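Local structure of adenosine kinase (Sinorhizobium meliloti, 3UBO) at residues A77-G89 against G100-T114. The protein probably phosphorylates adenosine with a nucleoside triphosphate as phosphate donor, as a pfkB-family kinase that binds adenosine and ADP. Sequence-based numbering, arbitrary orientation.
Sequences AAYFGKVADDQLG and GVHFQTKPLDGHPPT
Asp86 and Thr114 clasp each other through two hydrogen bonds: Thr114 OG1 donates to Asp86 OD1 (2.6 Å) and Thr114 N donates to Asp86 OD2 (2.9 Å), both on the syn side of the carboxylate. With CG between backbone N and carbonyl carbon (chi1 57°), Asp86 also N-caps helix 87-98, its OD1 accepting from Gly89 N at 2.8 Å. Thr114 OG1 in turn accepts from Ala84 N (3.0 Å), so this one hydroxyl links the cap to the loop before it, while Thr114 CB and CG2 lie against Leu88 CB.

Three backbone bonds add to this. His102 N to Ala77 O and Tyr79 N to His102 O (2.8 Å) join the strands in parallel, and Leu108 N reaches Val83 O. A water bridges the segments, donating to Tyr79 O and accepting from Gln104 N.

Among apolar groups, the Phe103 and Tyr79 rings run side by side, planes 25° apart but barely overlapping; Phe103 CE1 meets Tyr79 CD2 at 3.4 Å. Val101 sets CG2 on Ala77 CB, and Ala84 CB packs on Leu108 CB.

Strand 77-80, helix 87-98 and strand 102-103 form a right-handed beta-alpha-beta unit at one edge of the central parallel sheet. Strand 6-11 flanks 77-80, Val148 of helix 146-150 touches Ala78 and His102, and Gln87 of the second subunit packs on Pro113.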
ATOM      1  N   ALA A  77      11.071   8.605 -18.964  1.00 60.50           N
ATOM      2  CA  ALA A  77       9.972   9.485 -18.554  1.00 59.08           C
ATOM      3  C   ALA A  77      10.400  10.543 -17.503  1.00 53.64           C
ATOM      4  O   ALA A  77      11.399  10.381 -16.795  1.00 49.66           O
ATOM      5  CB  ALA A  77       8.792   8.609 -18.017  1.00 50.79           C
ATOM      6  N   ALA A  78       9.583  11.576 -17.382  1.00 52.54           N
ATOM      7  CA  ALA A  78       9.848  12.682 -16.445  1.00 56.91           C
ATOM      8  C   ALA A  78       8.522  13.308 -16.031  1.00 57.94           C
ATOM      9  O   ALA A  78       7.490  13.236 -16.788  1.00 54.42           O
ATOM     10  CB  ALA A  78      10.782  13.753 -17.056  1.00 53.69           C
ATOM     11  N   TYR A  79       8.540  13.906 -14.830  1.00 53.87           N
ATOM     12  CA  TYR A  79       7.268  14.299 -14.208  1.00 54.55           C
ATOM     13  C   TYR A  79       7.428  15.600 -13.471  1.00 55.27           C
ATOM     14  O   TYR A  79       8.476  15.861 -12.850  1.00 54.88           O
ATOM     15  CB  TYR A  79       6.633  13.156 -13.299  1.00 53.86           C
ATOM     16  CG  TYR A  79       5.367  13.617 -12.513  1.00 53.85           C
ATOM     17  CD1 TYR A  79       4.133  13.737 -13.155  1.00 50.83           C
ATOM     18  CD2 TYR A  79       5.435  13.958 -11.149  1.00 51.65           C
ATOM     19  CE1 TYR A  79       3.035  14.160 -12.509  1.00 49.45           C
ATOM     20  CE2 TYR A  79       4.308  14.363 -10.474  1.00 50.64           C
ATOM     21  CZ  TYR A  79       3.122  14.474 -11.177  1.00 52.80           C
ATOM     22  OH  TYR A  79       2.004  14.926 -10.540  1.00 53.66           O
ATOM     23  N   PHE A  80       6.405  16.434 -13.594  1.00 54.25           N
ATOM     24  CA  PHE A  80       6.369  17.653 -12.804  1.00 57.71           C
ATOM     25  C   PHE A  80       5.099  17.611 -11.955  1.00 56.73           C
ATOM     26  O   PHE A  80       3.981  17.453 -12.537  1.00 56.24           O
ATOM     27  CB  PHE A  80       6.268  18.939 -13.673  1.00 57.87           C
ATOM     28  CG  PHE A  80       7.362  19.124 -14.705  1.00 59.49           C
ATOM     29  CD1 PHE A  80       8.633  18.550 -14.539  1.00 59.50           C
ATOM     30  CD2 PHE A  80       7.115  19.930 -15.851  1.00 59.06           C
ATOM     31  CE1 PHE A  80       9.651  18.817 -15.484  1.00 62.92           C
ATOM     32  CE2 PHE A  80       8.089  20.155 -16.804  1.00 58.90           C
ATOM     33  CZ  PHE A  80       9.367  19.637 -16.620  1.00 60.77           C
ATOM     34  N   GLY A  81       5.237  17.745 -10.640  1.00 55.43           N
ATOM     35  CA  GLY A  81       4.095  17.722  -9.747  1.00 51.76           C
ATOM     36  C   GLY A  81       4.268  18.653  -8.563  1.00 54.98           C
ATOM     37  O   GLY A  81       5.370  19.131  -8.293  1.00 54.33           O
ATOM     38  N   LYS A  82       3.174  18.912  -7.854  1.00 56.96           N
ATOM     39  CA  LYS A  82       3.206  19.792  -6.693  1.00 53.61           C
ATOM     40  C   LYS A  82       3.039  19.006  -5.397  1.00 53.94           C
ATOM     41  O   LYS A  82       2.001  18.386  -5.165  1.00 50.34           O
ATOM     42  CB  LYS A  82       2.117  20.862  -6.801  1.00 55.06           C
ATOM     43  CG  LYS A  82       2.635  22.288  -6.696  1.00 61.00           C
ATOM     44  CD  LYS A  82       4.014  22.328  -6.061  1.00 57.49           C
ATOM     45  CE  LYS A  82       4.932  23.293  -6.793  1.00 52.82           C
ATOM     46  NZ  LYS A  82       6.302  23.307  -6.210  1.00 57.60           N
ATOM     47  N   VAL A  83       4.069  19.036  -4.557  1.00 50.75           N
ATOM     48  CA  VAL A  83       4.038  18.329  -3.283  1.00 49.68           C
ATOM     49  C   VAL A  83       4.694  19.153  -2.180  1.00 54.69           C
ATOM     50  O   VAL A  83       5.532  20.014  -2.450  1.00 58.32           O
ATOM     51  CB  VAL A  83       4.745  16.963  -3.377  1.00 53.67           C
ATOM     52  CG1 VAL A  83       4.013  16.056  -4.356  1.00 50.38           C
ATOM     53  CG2 VAL A  83       6.196  17.145  -3.793  1.00 49.08           C
ATOM     54  N   ALA A  84       4.307  18.886  -0.937  1.00 53.59           N
ATOM     55  CA  ALA A  84       4.845  19.591   0.186  1.00 53.36           C
ATOM     56  C   ALA A  84       6.074  18.893   0.735  1.00 54.49           C
ATOM     57  O   ALA A  84       6.409  17.790   0.366  1.00 54.72           O
ATOM     58  CB  ALA A  84       3.811  19.822   1.220  1.00 52.96           C
ATOM     59  N   ASP A  85       6.805  19.617   1.560  1.00 61.85           N
ATOM     60  CA  ASP A  85       8.060  19.178   2.154  1.00 61.41           C
ATOM     61  C   ASP A  85       7.778  18.146   3.283  1.00 62.67           C
ATOM     62  O   ASP A  85       8.589  17.941   4.190  1.00 64.28           O
ATOM     63  CB  ASP A  85       8.762  20.419   2.718  1.00 66.97           C
ATOM     64  CG  ASP A  85      10.142  20.097   3.330  1.00 72.67           C
ATOM     65  OD1 ASP A  85      10.579  18.918   3.132  1.00 68.14           O
ATOM     66  OD2 ASP A  85      10.782  21.019   3.970  1.00 74.08           O
ATOM     67  N   ASP A  86       6.638  17.458   3.194  1.00 61.90           N
ATOM     68  CA  ASP A  86       6.153  16.537   4.254  1.00 57.76           C
ATOM     69  C   ASP A  86       6.348  15.009   3.949  1.00 57.09           C
ATOM     70  O   ASP A  86       7.030  14.620   3.001  1.00 57.80           O
ATOM     71  CB  ASP A  86       4.685  16.862   4.546  1.00 53.36           C
ATOM     72  CG  ASP A  86       3.835  16.773   3.313  1.00 53.77           C
ATOM     73  OD1 ASP A  86       4.264  15.985   2.422  1.00 51.34           O
ATOM     74  OD2 ASP A  86       2.770  17.462   3.243  1.00 53.97           O
ATOM     75  N   GLN A  87       5.762  14.161   4.793  1.00 54.71           N
ATOM     76  CA  GLN A  87       6.039  12.758   4.784  1.00 53.66           C
ATOM     77  C   GLN A  87       5.316  12.113   3.592  1.00 53.53           C
ATOM     78  O   GLN A  87       5.780  11.122   3.006  1.00 49.33           O
ATOM     79  CB  GLN A  87       5.602  12.179   6.101  1.00 49.11           C
ATOM     80  CG  GLN A  87       6.740  11.971   6.988  1.00 48.63           C
ATOM     81  CD  GLN A  87       6.271  11.756   8.378  1.00 51.08           C
ATOM     82  OE1 GLN A  87       5.091  11.924   8.669  1.00 52.77           O
ATOM     83  NE2 GLN A  87       7.172  11.372   9.257  1.00 51.78           N
ATOM     84  N   LEU A  88       4.185  12.719   3.253  1.00 51.11           N
ATOM     85  CA  LEU A  88       3.414  12.261   2.145  1.00 50.63           C
ATOM     86  C   LEU A  88       4.170  12.579   0.846  1.00 53.54           C
ATOM     87  O   LEU A  88       4.243  11.721  -0.064  1.00 53.10           O
ATOM     88  CB  LEU A  88       2.020  12.897   2.137  1.00 52.37           C
ATOM     89  CG  LEU A  88       0.780  11.967   2.292  1.00 53.03           C
ATOM     90  CD1 LEU A  88       1.035  10.743   3.212  1.00 50.56           C
ATOM     91  CD2 LEU A  88      -0.530  12.670   2.674  1.00 52.72           C
ATOM     92  N   GLY A  89       4.760  13.777   0.774  1.00 53.30           N
ATOM     93  CA  GLY A  89       5.455  14.208  -0.412  1.00 51.19           C
ATOM     94  C   GLY A  89       6.774  13.475  -0.549  1.00 49.66           C
ATOM     95  O   GLY A  89       7.251  13.300  -1.657  1.00 46.19           O
ATOM     96  N   GLY A 100      12.309   5.207 -11.914  1.00 57.13           N
ATOM     97  CA  GLY A 100      13.345   5.647 -12.842  1.00 53.54           C
ATOM     98  C   GLY A 100      12.902   6.913 -13.587  1.00 56.33           C
ATOM     99  O   GLY A 100      13.560   7.357 -14.515  1.00 54.51           O
ATOM    100  N   VAL A 101      11.780   7.499 -13.165  1.00 56.50           N
ATOM    101  CA  VAL A 101      11.345   8.766 -13.716  1.00 55.04           C
ATOM    102  C   VAL A 101      12.162   9.912 -13.131  1.00 55.53           C
ATOM    103  O   VAL A 101      12.702   9.814 -12.016  1.00 55.69           O
ATOM    104  CB  VAL A 101       9.840   9.018 -13.521  1.00 53.08           C
ATOM    105  CG1 VAL A 101       9.523  10.445 -13.828  1.00 53.65           C
ATOM    106  CG2 VAL A 101       9.051   8.119 -14.396  1.00 52.59           C
ATOM    107  N   HIS A 102      12.289  10.975 -13.935  1.00 57.11           N
ATOM    108  CA  HIS A 102      13.021  12.205 -13.579  1.00 56.99           C
ATOM    109  C   HIS A 102      11.989  13.094 -12.925  1.00 57.17           C
ATOM    110  O   HIS A 102      10.943  13.459 -13.537  1.00 54.84           O
ATOM    111  CB  HIS A 102      13.704  12.904 -14.807  1.00 55.40           C
ATOM    112  CG  HIS A 102      14.234  14.292 -14.512  1.00 59.75           C
ATOM    113  ND1 HIS A 102      15.529  14.529 -14.073  1.00 59.48           N
ATOM    114  CD2 HIS A 102      13.632  15.518 -14.581  1.00 59.01           C
ATOM    115  CE1 HIS A 102      15.691  15.831 -13.869  1.00 59.16           C
ATOM    116  NE2 HIS A 102      14.559  16.451 -14.178  1.00 58.62           N
ATOM    117  N   PHE A 103      12.283  13.384 -11.660  1.00 57.60           N
ATOM    118  CA  PHE A 103      11.411  14.206 -10.812  1.00 57.30           C
ATOM    119  C   PHE A 103      12.232  15.137  -9.927  1.00 56.49           C
ATOM    120  O   PHE A 103      12.890  14.670  -8.987  1.00 56.19           O
ATOM    121  CB  PHE A 103      10.574  13.329  -9.898  1.00 55.84           C
ATOM    122  CG  PHE A 103       9.585  14.117  -9.105  1.00 56.71           C
ATOM    123  CD1 PHE A 103       8.576  14.827  -9.766  1.00 53.64           C
ATOM    124  CD2 PHE A 103       9.648  14.158  -7.704  1.00 53.21           C
ATOM    125  CE1 PHE A 103       7.638  15.536  -9.045  1.00 52.86           C
ATOM    126  CE2 PHE A 103       8.723  14.876  -7.001  1.00 51.00           C
ATOM    127  CZ  PHE A 103       7.712  15.563  -7.666  1.00 50.68           C
ATOM    128  N   GLN A 104      12.186  16.439 -10.226  1.00 58.14           N
ATOM    129  CA  GLN A 104      13.110  17.414  -9.647  1.00 57.13           C
ATOM    130  C   GLN A 104      12.322  18.607  -9.134  1.00 58.64           C
ATOM    131  O   GLN A 104      12.812  19.338  -8.279  1.00 59.25           O
ATOM    132  CB  GLN A 104      14.176  17.817 -10.669  1.00 54.74           C
ATOM    133  CG  GLN A 104      15.244  16.759 -10.807  1.00 58.43           C
ATOM    134  CD  GLN A 104      15.876  16.401  -9.440  1.00 61.39           C
ATOM    135  OE1 GLN A 104      16.193  17.325  -8.658  1.00 67.35           O
ATOM    136  NE2 GLN A 104      16.050  15.087  -9.131  1.00 52.22           N
ATOM    137  N   THR A 105      11.094  18.787  -9.635  1.00 57.74           N
ATOM    138  CA  THR A 105      10.186  19.799  -9.084  1.00 57.89           C
ATOM    139  C   THR A 105      10.345  20.108  -7.577  1.00 58.85           C
ATOM    140  O   THR A 105      10.493  19.185  -6.770  1.00 56.18           O
ATOM    141  CB  THR A 105       8.740  19.549  -9.432  1.00 56.18           C
ATOM    142  OG1 THR A 105       8.598  19.787 -10.832  1.00 57.33           O
ATOM    143  CG2 THR A 105       7.903  20.557  -8.692  1.00 52.07           C
ATOM    144  N   LYS A 106      10.388  21.413  -7.229  1.00 60.91           N
ATOM    145  CA  LYS A 106      10.655  21.851  -5.855  1.00 58.81           C
ATOM    146  C   LYS A 106       9.430  21.707  -4.932  1.00 57.36           C
ATOM    147  O   LYS A 106       8.321  22.068  -5.300  1.00 54.51           O
ATOM    148  CB  LYS A 106      11.149  23.280  -5.859  1.00 59.11           C
ATOM    149  CG  LYS A 106      11.966  23.687  -4.598  1.00 61.53           C
ATOM    150  CD  LYS A 106      11.795  25.199  -4.182  1.00 61.12           C
ATOM    151  CE  LYS A 106      13.147  25.817  -3.623  1.00 64.18           C
ATOM    152  NZ  LYS A 106      14.391  25.359  -4.390  1.00 60.22           N
ATOM    153  N   PRO A 107       9.628  21.146  -3.728  1.00 59.30           N
ATOM    154  CA  PRO A 107       8.435  20.946  -2.890  1.00 58.40           C
ATOM    155  C   PRO A 107       8.092  22.226  -2.111  1.00 61.08           C
ATOM    156  O   PRO A 107       9.012  22.979  -1.810  1.00 57.13           O
ATOM    157  CB  PRO A 107       8.891  19.846  -1.906  1.00 56.03           C
ATOM    158  CG  PRO A 107      10.389  20.016  -1.817  1.00 55.44           C
ATOM    159  CD  PRO A 107      10.792  20.380  -3.230  1.00 56.30           C
ATOM    160  N   LEU A 108       6.813  22.379  -1.737  1.00 62.59           N
ATOM    161  CA  LEU A 108       6.238  23.509  -1.014  1.00 59.73           C
ATOM    162  C   LEU A 108       6.934  24.067   0.249  1.00 69.11           C
ATOM    163  O   LEU A 108       7.146  25.330   0.357  1.00 73.24           O
ATOM    164  CB  LEU A 108       4.796  23.220  -0.686  1.00 59.85           C
ATOM    165  CG  LEU A 108       3.921  24.394  -1.100  1.00 64.04           C
ATOM    166  CD1 LEU A 108       4.380  24.901  -2.447  1.00 62.00           C
ATOM    167  CD2 LEU A 108       2.416  24.105  -1.102  1.00 58.15           C
ATOM    168  N   ASP A 109       7.294  23.245   1.240  1.00 69.46           N
ATOM    169  CA  ASP A 109       7.743  23.906   2.542  1.00 73.02           C
ATOM    170  C   ASP A 109       6.544  24.340   3.403  1.00 70.97           C
ATOM    171  O   ASP A 109       6.144  25.503   3.387  1.00 68.42           O
ATOM    172  CB  ASP A 109       8.635  25.165   2.337  1.00 70.47           C
ATOM    173  CG  ASP A 109      10.039  24.835   1.784  1.00 77.08           C
ATOM    174  OD1 ASP A 109      10.261  23.658   1.270  1.00 75.58           O
ATOM    175  OD2 ASP A 109      10.914  25.765   1.897  1.00 74.85           O
ATOM    176  N   GLY A 110       5.933  23.376   4.085  1.00 72.98           N
ATOM    177  CA  GLY A 110       4.694  23.637   4.795  1.00 73.22           C
ATOM    178  C   GLY A 110       3.447  23.695   3.920  1.00 71.08           C
ATOM    179  O   GLY A 110       3.480  23.349   2.710  1.00 69.12           O
ATOM    180  N   HIS A 111       2.367  24.170   4.547  1.00 70.44           N
ATOM    181  CA  HIS A 111       0.986  24.126   4.029  1.00 70.36           C
ATOM    182  C   HIS A 111       0.831  24.818   2.671  1.00 63.48           C
ATOM    183  O   HIS A 111       1.515  25.763   2.415  1.00 64.69           O
ATOM    184  CB  HIS A 111      -0.008  24.727   5.087  1.00 72.70           C
ATOM    185  CG  HIS A 111      -0.224  23.851   6.305  1.00 76.00           C
ATOM    186  ND1 HIS A 111       0.807  23.468   7.151  1.00 76.64           N
ATOM    187  CD2 HIS A 111      -1.358  23.290   6.814  1.00 76.65           C
ATOM    188  CE1 HIS A 111       0.315  22.699   8.115  1.00 81.42           C
ATOM    189  NE2 HIS A 111      -0.993  22.572   7.934  1.00 79.42           N
ATOM    190  N   PRO A 112      -0.062  24.319   1.805  1.00 62.92           N
ATOM    191  CA  PRO A 112      -0.808  23.050   2.021  1.00 62.81           C
ATOM    192  C   PRO A 112       0.056  21.765   2.121  1.00 61.20           C
ATOM    193  O   PRO A 112       1.188  21.709   1.626  1.00 61.63           O
ATOM    194  CB  PRO A 112      -1.796  22.979   0.823  1.00 57.10           C
ATOM    195  CG  PRO A 112      -2.027  24.349   0.404  1.00 59.31           C
ATOM    196  CD  PRO A 112      -0.699  25.150   0.762  1.00 62.86           C
ATOM    197  N   PRO A 113      -0.479  20.718   2.757  1.00 58.85           N
ATOM    198  CA  PRO A 113       0.342  19.507   2.725  1.00 57.27           C
ATOM    199  C   PRO A 113       0.053  18.786   1.411  1.00 53.90           C
ATOM    200  O   PRO A 113      -0.845  19.224   0.642  1.00 51.96           O
ATOM    201  CB  PRO A 113      -0.171  18.701   3.916  1.00 54.84           C
ATOM    202  CG  PRO A 113      -1.418  19.460   4.389  1.00 58.11           C
ATOM    203  CD  PRO A 113      -1.799  20.427   3.314  1.00 60.09           C
ATOM    204  N   THR A 114       0.836  17.744   1.168  1.00 48.96           N
ATOM    205  CA  THR A 114       0.760  16.983  -0.051  1.00 49.81           C
ATOM    206  C   THR A 114      -0.681  16.537  -0.366  1.00 50.02           C
ATOM    207  O   THR A 114      -1.430  16.074   0.493  1.00 50.48           O
ATOM    208  CB  THR A 114       1.761  15.837   0.065  1.00 53.10           C
ATOM    209  OG1 THR A 114       3.088  16.383   0.085  1.00 49.85           O
ATOM    210  CG2 THR A 114       1.621  14.817  -1.027  1.00 49.61           C
TER
HETATM  211  O   HOH W   1      10.897  16.872 -12.643  1.00 60.51           O